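Local coordinates for L0028 (Mitochondria associated protein) (PDB 3GCG) that probably acts as a bacterial effector of the IpaB/EvcA family that, as in its WxxxE relatives, promotes nucleotide exchange on a Rho-family GTPase of the host, at residues 16-28 with 134-146. Sequence-based numbering, arbitrary orientation.
Sequences FVINHGKLTNQLL and MIEQVSQEIFERN
His20, in the first turn of helix 20-28, enters a hole formed by Val138, Glu141, Ile142 and Arg145, and so illustrates how two helices crossing nearly at right angles (-83°, axes 10.1 Å apart) concentrate their packing near one knob. CB of His20 points toward helix 134-146, and CG, anti to the carbonyl carbon (chi1 -55°), sets the ring among the four residues. Val138 CG1 and Ile142 CG1 border the ring's edge, whereas Ile18 CG2 lies over one face, toward its rim. The Arg145 guanidinium turns a face to the ring, where His20 CD2 lies 3.5 Å from Arg145 CZ, the two planes standing 50° apart. His20 ND1 is buried without a partner in the model. Cut back to alanine, this position would probably leave a gap among Val138, Ile142 and Arg145, with the guanidinium freer to turn.

Next to this knob the packing is tight and apolar: Leu23 CD1 rests 3.7 Å from Val138 CG1, and the tip of Ile142, CD1, meets Leu23 CB. The polar end follows. Thr24 OG1 donates to His20 O (3.0 Å) and accepts a weak bond from Asn146 ND2 (3.2 Å), an amide already held by a nearly straight bond to Ile142 O, so the interhelical link is a modest one.

In the lead-in the exposed Phe16 ring lies against the buried Met134, whose CE sits over the ring's centre, 3.6 Å from its centroid, a CH-pi contact, with SD set obliquely in a Met-aromatic contact. The looser, outer side is at the exposed Arg145, where a water accepts from His20 N and, weakly, from Arg145 NH1.

This N-terminal helix and the later part of helix 124-146 belong to an all-helical fold. Gln117 of helix 108-118 touches both Phe16 and Met134, Leu104 of helix 99-105 packs on Val138, and across helix 134-146 from the knob Phe143 stacks on Tyr51 of helix 41-67.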
loop_
_atom_site.group_PDB
_atom_site.type_symbol
_atom_site.label_atom_id
_atom_site.label_comp_id
_atom_site.label_asym_id
_atom_site.label_seq_id
_atom_site.Cartn_x
_atom_site.Cartn_y
_atom_site.Cartn_z
ATOM N N PHE B 16 18.009 0.822 -20.529
ATOM C CA PHE B 16 17.326 2.098 -20.913
ATOM C C PHE B 16 17.911 3.260 -20.117
ATOM O O PHE B 16 18.586 3.051 -19.104
ATOM C CB PHE B 16 15.814 1.995 -20.654
ATOM C CG PHE B 16 15.447 1.946 -19.195
ATOM C CD1 PHE B 16 15.235 3.121 -18.476
ATOM C CD2 PHE B 16 15.371 0.729 -18.524
ATOM C CE1 PHE B 16 14.957 3.083 -17.111
ATOM C CE2 PHE B 16 15.096 0.681 -17.159
ATOM C CZ PHE B 16 14.890 1.860 -16.453
ATOM N N VAL B 17 17.651 4.480 -20.576
ATOM C CA VAL B 17 18.158 5.673 -19.903
ATOM C C VAL B 17 17.027 6.637 -19.589
ATOM O O VAL B 17 16.102 6.810 -20.381
ATOM C CB VAL B 17 19.212 6.414 -20.768
ATOM C CG1 VAL B 17 19.679 7.676 -20.060
ATOM C CG2 VAL B 17 20.392 5.499 -21.037
ATOM N N ILE B 18 17.105 7.270 -18.427
ATOM C CA ILE B 18 16.084 8.213 -18.032
ATOM C C ILE B 18 16.752 9.336 -17.255
ATOM O O ILE B 18 17.753 9.114 -16.582
ATOM C CB ILE B 18 15.002 7.503 -17.177
ATOM C CG1 ILE B 18 13.729 8.351 -17.139
ATOM C CG2 ILE B 18 15.530 7.232 -15.781
ATOM C CD1 ILE B 18 12.530 7.622 -16.576
ATOM N N ASN B 19 16.213 10.545 -17.370
ATOM C CA ASN B 19 16.763 11.710 -16.680
ATOM C C ASN B 19 16.172 11.814 -15.273
ATOM O O ASN B 19 15.141 12.461 -15.067
ATOM C CB ASN B 19 16.438 12.982 -17.471
ATOM C CG ASN B 19 17.080 14.218 -16.882
ATOM O OD1 ASN B 19 17.234 14.323 -15.672
ATOM N ND2 ASN B 19 17.444 15.173 -17.739
ATOM N N HIS B 20 16.831 11.177 -14.310
ATOM C CA HIS B 20 16.383 11.182 -12.917
ATOM C C HIS B 20 16.144 12.594 -12.399
ATOM O O HIS B 20 15.272 12.821 -11.552
ATOM C CB HIS B 20 17.419 10.467 -12.057
ATOM C CG HIS B 20 17.719 9.082 -12.528
ATOM N ND1 HIS B 20 16.900 8.010 -12.246
ATOM C CD2 HIS B 20 18.700 8.605 -13.330
ATOM C CE1 HIS B 20 17.361 6.934 -12.858
ATOM N NE2 HIS B 20 18.452 7.268 -13.524
ATOM N N GLY B 21 16.917 13.544 -12.917
ATOM C CA GLY B 21 16.759 14.929 -12.516
ATOM C C GLY B 21 15.414 15.498 -12.931
ATOM O O GLY B 21 14.776 16.205 -12.151
ATOM N N LYS B 22 14.984 15.209 -14.159
ATOM C CA LYS B 22 13.691 15.698 -14.638
ATOM C C LYS B 22 12.579 15.029 -13.858
ATOM O O LYS B 22 11.569 15.651 -13.546
ATOM C CB LYS B 22 13.496 15.414 -16.135
ATOM C CG LYS B 22 14.230 16.394 -17.045
ATOM C CD LYS B 22 13.919 16.169 -18.522
ATOM C CE LYS B 22 14.540 17.285 -19.363
ATOM N NZ LYS B 22 14.259 17.154 -20.820
ATOM N N LEU B 23 12.762 13.750 -13.553
ATOM C CA LEU B 23 11.756 13.023 -12.791
ATOM C C LEU B 23 11.580 13.682 -11.436
ATOM O O LEU B 23 10.459 13.977 -11.025
ATOM C CB LEU B 23 12.170 11.561 -12.608
ATOM C CG LEU B 23 11.800 10.647 -13.780
ATOM C CD1 LEU B 23 12.448 9.288 -13.623
ATOM C CD2 LEU B 23 10.277 10.522 -13.848
ATOM N N THR B 24 12.699 13.925 -10.757
ATOM C CA THR B 24 12.677 14.541 -9.434
ATOM C C THR B 24 11.948 15.873 -9.467
ATOM O O THR B 24 11.174 16.185 -8.562
ATOM C CB THR B 24 14.109 14.771 -8.885
ATOM O OG1 THR B 24 14.760 13.514 -8.690
ATOM C CG2 THR B 24 14.056 15.511 -7.560
ATOM N N ASN B 25 12.196 16.664 -10.507
ATOM C CA ASN B 25 11.533 17.957 -10.618
ATOM C C ASN B 25 10.038 17.779 -10.780
ATOM O O ASN B 25 9.252 18.577 -10.275
ATOM C CB ASN B 25 12.101 18.761 -11.791
ATOM C CG ASN B 25 13.392 19.464 -11.433
ATOM O OD1 ASN B 25 14.272 18.881 -10.796
ATOM N ND2 ASN B 25 13.517 20.722 -11.840
ATOM N N GLN B 26 9.646 16.726 -11.484
ATOM C CA GLN B 26 8.230 16.447 -11.690
ATOM C C GLN B 26 7.620 15.884 -10.403
ATOM O O GLN B 26 6.455 16.120 -10.100
ATOM C CB GLN B 26 8.055 15.474 -12.861
ATOM C CG GLN B 26 8.337 16.115 -14.223
ATOM C CD GLN B 26 8.130 15.158 -15.391
ATOM O OE1 GLN B 26 7.375 14.191 -15.293
ATOM N NE2 GLN B 26 8.786 15.441 -16.510
ATOM N N LEU B 27 8.420 15.147 -9.640
ATOM C CA LEU B 27 7.948 14.590 -8.375
ATOM C C LEU B 27 7.775 15.756 -7.390
ATOM O O LEU B 27 6.768 15.855 -6.696
ATOM C CB LEU B 27 8.973 13.600 -7.825
ATOM C CG LEU B 27 8.615 12.685 -6.646
ATOM C CD1 LEU B 27 9.882 12.441 -5.849
ATOM C CD2 LEU B 27 7.550 13.286 -5.748
ATOM N N LEU B 28 8.768 16.642 -7.345
ATOM C CA LEU B 28 8.718 17.797 -6.450
ATOM C C LEU B 28 7.544 18.704 -6.791
ATOM O O LEU B 28 6.872 19.223 -5.898
ATOM C CB LEU B 28 10.034 18.574 -6.527
ATOM C CG LEU B 28 11.209 17.775 -5.958
ATOM C CD1 LEU B 28 12.518 18.514 -6.184
ATOM C CD2 LEU B 28 10.972 17.525 -4.474
ATOM N N MET B 134 10.790 -1.723 -13.071
ATOM C CA MET B 134 11.408 -0.444 -13.387
ATOM C C MET B 134 11.106 0.571 -12.289
ATOM O O MET B 134 11.918 1.443 -12.016
ATOM C CB MET B 134 10.917 0.062 -14.749
ATOM C CG MET B 134 11.600 -0.630 -15.932
ATOM S SD MET B 134 10.892 -0.223 -17.554
ATOM C CE MET B 134 11.569 1.461 -17.831
ATOM N N ILE B 135 9.942 0.453 -11.656
ATOM C CA ILE B 135 9.588 1.368 -10.571
ATOM C C ILE B 135 10.553 1.166 -9.402
ATOM O O ILE B 135 10.982 2.132 -8.766
ATOM C CB ILE B 135 8.121 1.152 -10.073
ATOM C CG1 ILE B 135 7.141 1.792 -11.054
ATOM C CG2 ILE B 135 7.935 1.749 -8.682
ATOM C CD1 ILE B 135 5.694 1.657 -10.645
ATOM N N GLU B 136 10.894 -0.084 -9.120
ATOM C CA GLU B 136 11.820 -0.362 -8.029
ATOM C C GLU B 136 13.184 0.266 -8.339
ATOM O O GLU B 136 13.746 0.994 -7.520
ATOM C CB GLU B 136 11.975 -1.873 -7.835
ATOM C CG GLU B 136 12.965 -2.255 -6.743
ATOM C CD GLU B 136 12.487 -1.902 -5.337
ATOM O OE1 GLU B 136 13.349 -1.667 -4.462
ATOM O OE2 GLU B 136 11.255 -1.876 -5.102
ATOM N N GLN B 137 13.701 -0.008 -9.535
ATOM C CA GLN B 137 14.998 0.512 -9.959
ATOM C C GLN B 137 15.124 2.028 -9.983
ATOM O O GLN B 137 16.092 2.578 -9.469
ATOM C CB GLN B 137 15.359 -0.011 -11.352
ATOM C CG GLN B 137 15.432 -1.521 -11.469
ATOM C CD GLN B 137 16.079 -1.980 -12.770
ATOM O OE1 GLN B 137 15.786 -1.453 -13.845
ATOM N NE2 GLN B 137 16.958 -2.976 -12.674
ATOM N N VAL B 138 14.152 2.700 -10.590
ATOM C CA VAL B 138 14.187 4.156 -10.709
ATOM C C VAL B 138 13.950 4.934 -9.406
ATOM O O VAL B 138 14.549 5.993 -9.192
ATOM C CB VAL B 138 13.192 4.629 -11.796
ATOM C CG1 VAL B 138 13.343 6.114 -12.039
ATOM C CG2 VAL B 138 13.450 3.872 -13.089
ATOM N N SER B 139 13.086 4.430 -8.532
ATOM C CA SER B 139 12.855 5.139 -7.276
ATOM C C SER B 139 14.101 5.028 -6.404
ATOM O O SER B 139 14.456 5.965 -5.700
ATOM C CB SER B 139 11.630 4.588 -6.530
ATOM O OG SER B 139 11.788 3.225 -6.215
ATOM N N GLN B 140 14.777 3.886 -6.457
ATOM C CA GLN B 140 15.986 3.732 -5.661
ATOM C C GLN B 140 17.001 4.752 -6.152
ATOM O O GLN B 140 17.703 5.380 -5.356
ATOM C CB GLN B 140 16.573 2.326 -5.801
ATOM C CG GLN B 140 17.879 2.159 -5.043
ATOM C CD GLN B 140 18.502 0.796 -5.228
ATOM O OE1 GLN B 140 17.910 -0.221 -4.869
ATOM N NE2 GLN B 140 19.704 0.766 -5.789
ATOM N N GLU B 141 17.068 4.911 -7.470
ATOM C CA GLU B 141 17.991 5.860 -8.069
ATOM C C GLU B 141 17.583 7.285 -7.682
ATOM O O GLU B 141 18.434 8.121 -7.394
ATOM C CB GLU B 141 18.015 5.673 -9.593
ATOM C CG GLU B 141 18.407 4.249 -10.011
ATOM C CD GLU B 141 18.466 4.033 -11.525
ATOM O OE1 GLU B 141 17.470 4.321 -12.223
ATOM O OE2 GLU B 141 19.511 3.556 -12.020
ATOM N N ILE B 142 16.279 7.550 -7.646
ATOM C CA ILE B 142 15.778 8.874 -7.287
ATOM C C ILE B 142 16.021 9.169 -5.821
ATOM O O ILE B 142 16.299 10.309 -5.441
ATOM C CB ILE B 142 14.275 9.006 -7.577
ATOM C CG1 ILE B 142 14.065 9.154 -9.084
ATOM C CG2 ILE B 142 13.690 10.200 -6.833
ATOM C CD1 ILE B 142 12.624 9.344 -9.490
ATOM N N PHE B 143 15.914 8.134 -5.000
ATOM C CA PHE B 143 16.132 8.270 -3.571
ATOM C C PHE B 143 17.588 8.618 -3.260
ATOM O O PHE B 143 17.867 9.553 -2.511
ATOM C CB PHE B 143 15.769 6.962 -2.861
ATOM C CG PHE B 143 16.137 6.945 -1.402
ATOM C CD1 PHE B 143 15.418 7.704 -0.479
ATOM C CD2 PHE B 143 17.215 6.185 -0.955
ATOM C CE1 PHE B 143 15.761 7.710 0.869
ATOM C CE2 PHE B 143 17.576 6.178 0.396
ATOM C CZ PHE B 143 16.845 6.945 1.314
ATOM N N GLU B 144 18.509 7.853 -3.835
ATOM C CA GLU B 144 19.935 8.053 -3.592
ATOM C C GLU B 144 20.523 9.366 -4.105
ATOM O O GLU B 144 21.574 9.790 -3.645
ATOM C CB GLU B 144 20.731 6.874 -4.157
ATOM C CG GLU B 144 20.288 5.541 -3.585
ATOM C CD GLU B 144 21.147 4.385 -4.044
ATOM O OE1 GLU B 144 21.522 4.351 -5.236
ATOM O OE2 GLU B 144 21.436 3.502 -3.212
ATOM N N ARG B 145 19.853 10.013 -5.048
ATOM C CA ARG B 145 20.365 11.271 -5.569
ATOM C C ARG B 145 19.839 12.473 -4.796
ATOM O O ARG B 145 20.446 13.546 -4.807
ATOM C CB ARG B 145 20.009 11.413 -7.046
ATOM C CG ARG B 145 20.497 10.247 -7.876
ATOM C CD ARG B 145 20.532 10.593 -9.345
ATOM N NE ARG B 145 21.130 9.522 -10.130
ATOM C CZ ARG B 145 21.456 9.632 -11.412
ATOM N NH1 ARG B 145 21.242 10.775 -12.057
ATOM N NH2 ARG B 145 21.996 8.600 -12.048
ATOM N N ASN B 146 18.725 12.286 -4.100
ATOM C CA ASN B 146 18.120 13.372 -3.349
ATOM C C ASN B 146 18.078 13.131 -1.841
ATOM O O ASN B 146 17.810 14.051 -1.076
ATOM C CB ASN B 146 16.708 13.614 -3.887
ATOM C CG ASN B 146 16.705 13.994 -5.364
ATOM O OD1 ASN B 146 16.694 15.173 -5.715
ATOM N ND2 ASN B 146 16.733 12.994 -6.233
HETATM O O HOH W 1 19.930 10.972 -14.754
#